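Local coordinates for alpha-11 giardin (Giardia intestinalis, PDB 2II2), which binds calcium as an unusual member of the annexin family and probably takes part in parasite attachment, phospholipid binding and cytoskeletal remodelling, at residues Asn82-Lys85 with Lys86-Asn90; Phe288-Glu292 with Ala293-Asn297. One frame throughout, in Å; residues are numbered along the deposited sequence.

Contact 1: Asn82-Lys85 with Lys86-Asn90; sequences NVIK and KAMKN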
# COMPACT_ATOMS: atom_id res chain seq x y z
N ASN A 82 -6.20 -9.18 -5.47
CA ASN A 82 -5.07 -10.10 -5.66
C ASN A 82 -4.06 -10.02 -4.53
O ASN A 82 -3.55 -11.03 -4.06
CB ASN A 82 -4.44 -9.91 -7.05
CG ASN A 82 -5.42 -10.23 -8.16
OD1 ASN A 82 -6.41 -10.92 -7.94
ND2 ASN A 82 -5.16 -9.70 -9.33
N VAL A 83 -3.77 -8.81 -4.07
CA VAL A 83 -2.82 -8.61 -2.98
C VAL A 83 -3.34 -9.28 -1.70
O VAL A 83 -2.57 -9.94 -1.00
CB VAL A 83 -2.58 -7.10 -2.75
CG1 VAL A 83 -1.86 -6.86 -1.42
CG2 VAL A 83 -1.79 -6.50 -3.92
N ILE A 84 -4.62 -9.11 -1.36
CA ILE A 84 -5.16 -9.75 -0.14
C ILE A 84 -5.07 -11.26 -0.24
O ILE A 84 -4.63 -11.93 0.70
CB ILE A 84 -6.64 -9.37 0.15
CG1 ILE A 84 -6.75 -7.89 0.46
CG2 ILE A 84 -7.21 -10.21 1.32
CD1 ILE A 84 -6.02 -7.46 1.71
N LYS A 85 -5.49 -11.81 -1.37
CA LYS A 85 -5.42 -13.27 -1.52
C LYS A 85 -3.98 -13.80 -1.35
O LYS A 85 -3.77 -14.79 -0.64
CB LYS A 85 -6.04 -13.73 -2.84
CG LYS A 85 -7.58 -13.70 -2.84
CD LYS A 85 -8.19 -14.53 -1.70
CE LYS A 85 -8.12 -16.03 -1.99
NZ LYS A 85 -8.97 -16.82 -1.04
N LYS A 86 -3.00 -13.15 -1.97
CA LYS A 86 -1.62 -13.58 -1.84
C LYS A 86 -1.15 -13.45 -0.39
O LYS A 86 -0.43 -14.32 0.13
CB LYS A 86 -0.72 -12.77 -2.76
CG LYS A 86 0.72 -13.16 -2.67
CD LYS A 86 1.63 -12.27 -3.49
CE LYS A 86 3.06 -12.82 -3.42
NZ LYS A 86 4.09 -11.91 -3.96
N ALA A 87 -1.55 -12.35 0.23
CA ALA A 87 -1.12 -12.09 1.60
C ALA A 87 -1.63 -13.13 2.58
O ALA A 87 -1.01 -13.35 3.61
CB ALA A 87 -1.62 -10.71 2.02
N MET A 88 -2.78 -13.73 2.30
CA MET A 88 -3.41 -14.64 3.26
C MET A 88 -3.23 -16.11 2.91
O MET A 88 -3.63 -16.98 3.67
CB MET A 88 -4.89 -14.31 3.40
CG MET A 88 -5.08 -12.93 4.00
SD MET A 88 -6.76 -12.45 4.35
CE MET A 88 -7.17 -13.61 5.63
N LYS A 89 -2.63 -16.39 1.76
CA LYS A 89 -2.51 -17.76 1.28
C LYS A 89 -1.73 -18.65 2.25
O LYS A 89 -2.13 -19.80 2.53
CB LYS A 89 -1.86 -17.78 -0.10
CG LYS A 89 -1.80 -19.19 -0.69
CD LYS A 89 -1.07 -19.22 -2.02
CE LYS A 89 -1.08 -20.64 -2.61
NZ LYS A 89 -2.46 -21.10 -2.92
N ASN A 90 -0.60 -18.15 2.75
CA ASN A 90 0.21 -18.88 3.72
C ASN A 90 0.25 -18.05 5.01
O ASN A 90 -0.80 -17.61 5.46
CB ASN A 90 1.58 -19.21 3.09
CG ASN A 90 1.44 -20.06 1.82
OD1 ASN A 90 0.98 -21.20 1.88
ND2 ASN A 90 1.81 -19.50 0.68

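Contact 2: Phe288-Glu292 with Ala293-Asn297; sequences FQSKE and ANKVN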
# COMPACT_ATOMS: atom_id res chain seq x y z
N PHE A 288 17.45 1.52 -4.87
CA PHE A 288 17.08 0.35 -5.69
C PHE A 288 18.13 0.13 -6.78
O PHE A 288 17.91 0.44 -7.98
CB PHE A 288 15.65 0.49 -6.22
CG PHE A 288 14.62 0.60 -5.13
CD1 PHE A 288 14.08 1.83 -4.79
CD2 PHE A 288 14.24 -0.52 -4.38
CE1 PHE A 288 13.15 1.95 -3.76
CE2 PHE A 288 13.32 -0.40 -3.35
CZ PHE A 288 12.78 0.85 -3.05
N GLN A 289 19.28 -0.37 -6.36
CA GLN A 289 20.43 -0.57 -7.24
C GLN A 289 20.87 -2.02 -7.40
O GLN A 289 22.04 -2.31 -7.70
CB GLN A 289 21.62 0.23 -6.71
CG GLN A 289 21.47 1.72 -6.81
CD GLN A 289 22.13 2.27 -8.03
OE1 GLN A 289 23.35 2.21 -8.18
NE2 GLN A 289 21.33 2.83 -8.93
N SER A 290 19.95 -2.96 -7.22
CA SER A 290 20.31 -4.38 -7.32
C SER A 290 20.69 -4.83 -8.72
O SER A 290 20.09 -4.36 -9.70
CB SER A 290 19.16 -5.23 -6.81
OG SER A 290 19.46 -6.61 -6.99
N LYS A 291 21.65 -5.76 -8.81
CA LYS A 291 22.03 -6.37 -10.09
C LYS A 291 21.27 -7.67 -10.37
O LYS A 291 21.46 -8.29 -11.43
CB LYS A 291 23.54 -6.66 -10.13
CG LYS A 291 23.97 -7.84 -9.25
CD LYS A 291 25.48 -7.97 -9.15
CE LYS A 291 25.89 -9.34 -8.62
NZ LYS A 291 27.35 -9.41 -8.30
N GLU A 292 20.44 -8.11 -9.43
CA GLU A 292 19.67 -9.33 -9.61
C GLU A 292 18.72 -9.10 -10.77
O GLU A 292 18.08 -8.04 -10.88
CB GLU A 292 18.91 -9.69 -8.34
CG GLU A 292 19.77 -10.14 -7.16
CD GLU A 292 18.93 -10.42 -5.93
OE1 GLU A 292 17.82 -10.99 -6.08
OE2 GLU A 292 19.37 -10.07 -4.81
N ALA A 293 18.63 -10.11 -11.64
CA ALA A 293 17.84 -9.97 -12.87
C ALA A 293 16.41 -9.47 -12.65
O ALA A 293 15.93 -8.61 -13.39
CB ALA A 293 17.83 -11.31 -13.65
N ASN A 294 15.75 -9.99 -11.61
CA ASN A 294 14.34 -9.63 -11.40
C ASN A 294 14.16 -8.32 -10.66
O ASN A 294 13.02 -7.92 -10.38
CB ASN A 294 13.52 -10.75 -10.74
CG ASN A 294 13.91 -11.01 -9.30
OD1 ASN A 294 14.76 -10.34 -8.71
ND2 ASN A 294 13.26 -12.03 -8.71
N LYS A 295 15.28 -7.66 -10.37
CA LYS A 295 15.27 -6.35 -9.71
C LYS A 295 15.90 -5.25 -10.52
O LYS A 295 15.66 -4.08 -10.23
CB LYS A 295 15.96 -6.42 -8.34
CG LYS A 295 15.18 -7.25 -7.36
CD LYS A 295 15.94 -7.47 -6.08
CE LYS A 295 15.28 -8.50 -5.17
NZ LYS A 295 15.29 -9.85 -5.81
N VAL A 296 16.75 -5.59 -11.49
CA VAL A 296 17.60 -4.57 -12.13
C VAL A 296 16.81 -3.41 -12.76
O VAL A 296 17.27 -2.26 -12.71
CB VAL A 296 18.58 -5.19 -13.13
CG1 VAL A 296 17.85 -5.80 -14.30
CG2 VAL A 296 19.58 -4.14 -13.61
N ASN A 297 15.63 -3.71 -13.32
CA ASN A 297 14.82 -2.67 -13.95
C ASN A 297 13.72 -2.10 -13.07
O ASN A 297 12.94 -1.25 -13.52
CB ASN A 297 14.26 -3.15 -15.28
CG ASN A 297 15.38 -3.41 -16.28
OD1 ASN A 297 16.13 -2.50 -16.61
ND2 ASN A 297 15.48 -4.63 -16.75
O HOH W 1 16.13 -1.53 -9.35
O HOH W 2 19.17 -1.76 -10.39

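Contact 1: Asn82-Lys85 with Lys86-Asn90
Lys86 reaches back one helical turn to Asn82: its backbone N donates to Asn82 O over 3.0 Å in a nearly straight bond, 167° at the hydrogen. The CB of Lys86 rests against the same carbonyl, 3.6 Å from Asn82 O. From there the side chain leaves the helix fully extended, its CG anti to the backbone N (chi1 -180°), and carries the ammonium group away from the preceding turn. Lys85 behaves differently. Its chain folds at chi2 and chi3 and lies on another side of the helix, against Tyr116 and Thr120 of helix 106-120. Lys85 NZ ends 14.3 Å from Lys86 NZ.

Ile84 supplies the apolar part. Its CG2 meets Met88 SD at 3.8 Å, the two side chains running side by side in the same direction. Met88 CG, anti to its own carbonyl carbon (chi1 -65°), lies 3.5 Å from Ile84 O before the thioether continues toward helix 124-131. Beyond this pair Ile84 touches Leu124, and Met88 touches Phe128, of that helix, while Val83 and Ala87 pack on helix 94-102.

The backbone bonding changes toward Met88. Ala87 N still donates to Val83 O, but Met88 N has only a weak bond to Ile84 O and a longer one of 3.3 Å to Lys85 O, which it approaches from above the carbonyl plane. Helix 76-89 thus presents buried Ile84 and Met88 to its neighbours and charged Lys85, Lys86 and Lys89 to its exposed sides. Basic groups near the carboxyl-terminal end of a helix would be expected to interact favourably with its dipole, and spreading the ammonium groups apart should limit their mutual repulsion.

Contact 2: Phe288-Glu292 with Ala293-Asn297
Lys295 NZ makes a 2.8 Å salt bridge to Glu292 OE1 and, within the same turn, a 3.0 Å hydrogen bond to Asn294 OD1. A third partner, Asp250 of helix 249-263, adds a second salt bridge, leaving the ammonium group between two carboxylates and an amide oxygen. Its approach to Glu292 is from above the carboxylate plane, whereas the amide oxygen of Asn294 is met only 16° from its own carbonyl plane. The Lys295 chain runs extended as far as CE and turns at its last torsion (chi4 65°), bringing NZ over to the carboxylate of Glu292, whose side chain travels alongside. Several acidic and polar oxygens around NZ probably favour the charged form of the amine.

On its way out the lysine passes Ser290: Lys295 CB lies 3.7 Å from Ser290 CB, and CD is equally close to Ser290 OG. That hydroxyl oxygen also accepts from Glu292 N at 3.0 Å, holding the backbone just ahead of the salt bridge. Behind it, Glu292 O takes a bond of 2.9 Å from Lys295 N, and a weak one from Val296 N. Val296 adds a CA-H...O contact to Ser290 O. Two waters complete the inner side of the loop, one between Phe288 O and Lys295 O, the other 2.8 Å from Ser290 O and also bonded to Val296 O.

Asn294 ND2 bonds to Asn62 O, which ties the turn to the region of Ile60 and Glu66, which bind calcium in another structure of the protein, although no ion is bound here. Built from an ST turn at Ser290 followed by a turn in which Glu292 O accepts from Lys295 N, the segment is an ordered surface connection between helices 280-287 and 298-306 of the annexin domain.

How the contacts relate
Both contacts are local, each closing within one unbroken piece of chain, but contact 1 is a helix turn that is partly buried, and contact 2 a loop at the surface, farther from the centre of the chain. Their centres are about 24 Å apart and their nearest atoms about 10 Å, and they share no element. Contact 1 relies on main-chain helix bonds and one apolar pair, with its lysines directed outward. In contact 2 a buried lysine is enclosed by acidic and amide oxygens, and two waters link carbonyls across the loop. Each has a side chain about 7 to 8 Å from that of Glu66: Lys86 in contact 1, Asn294 in contact 2.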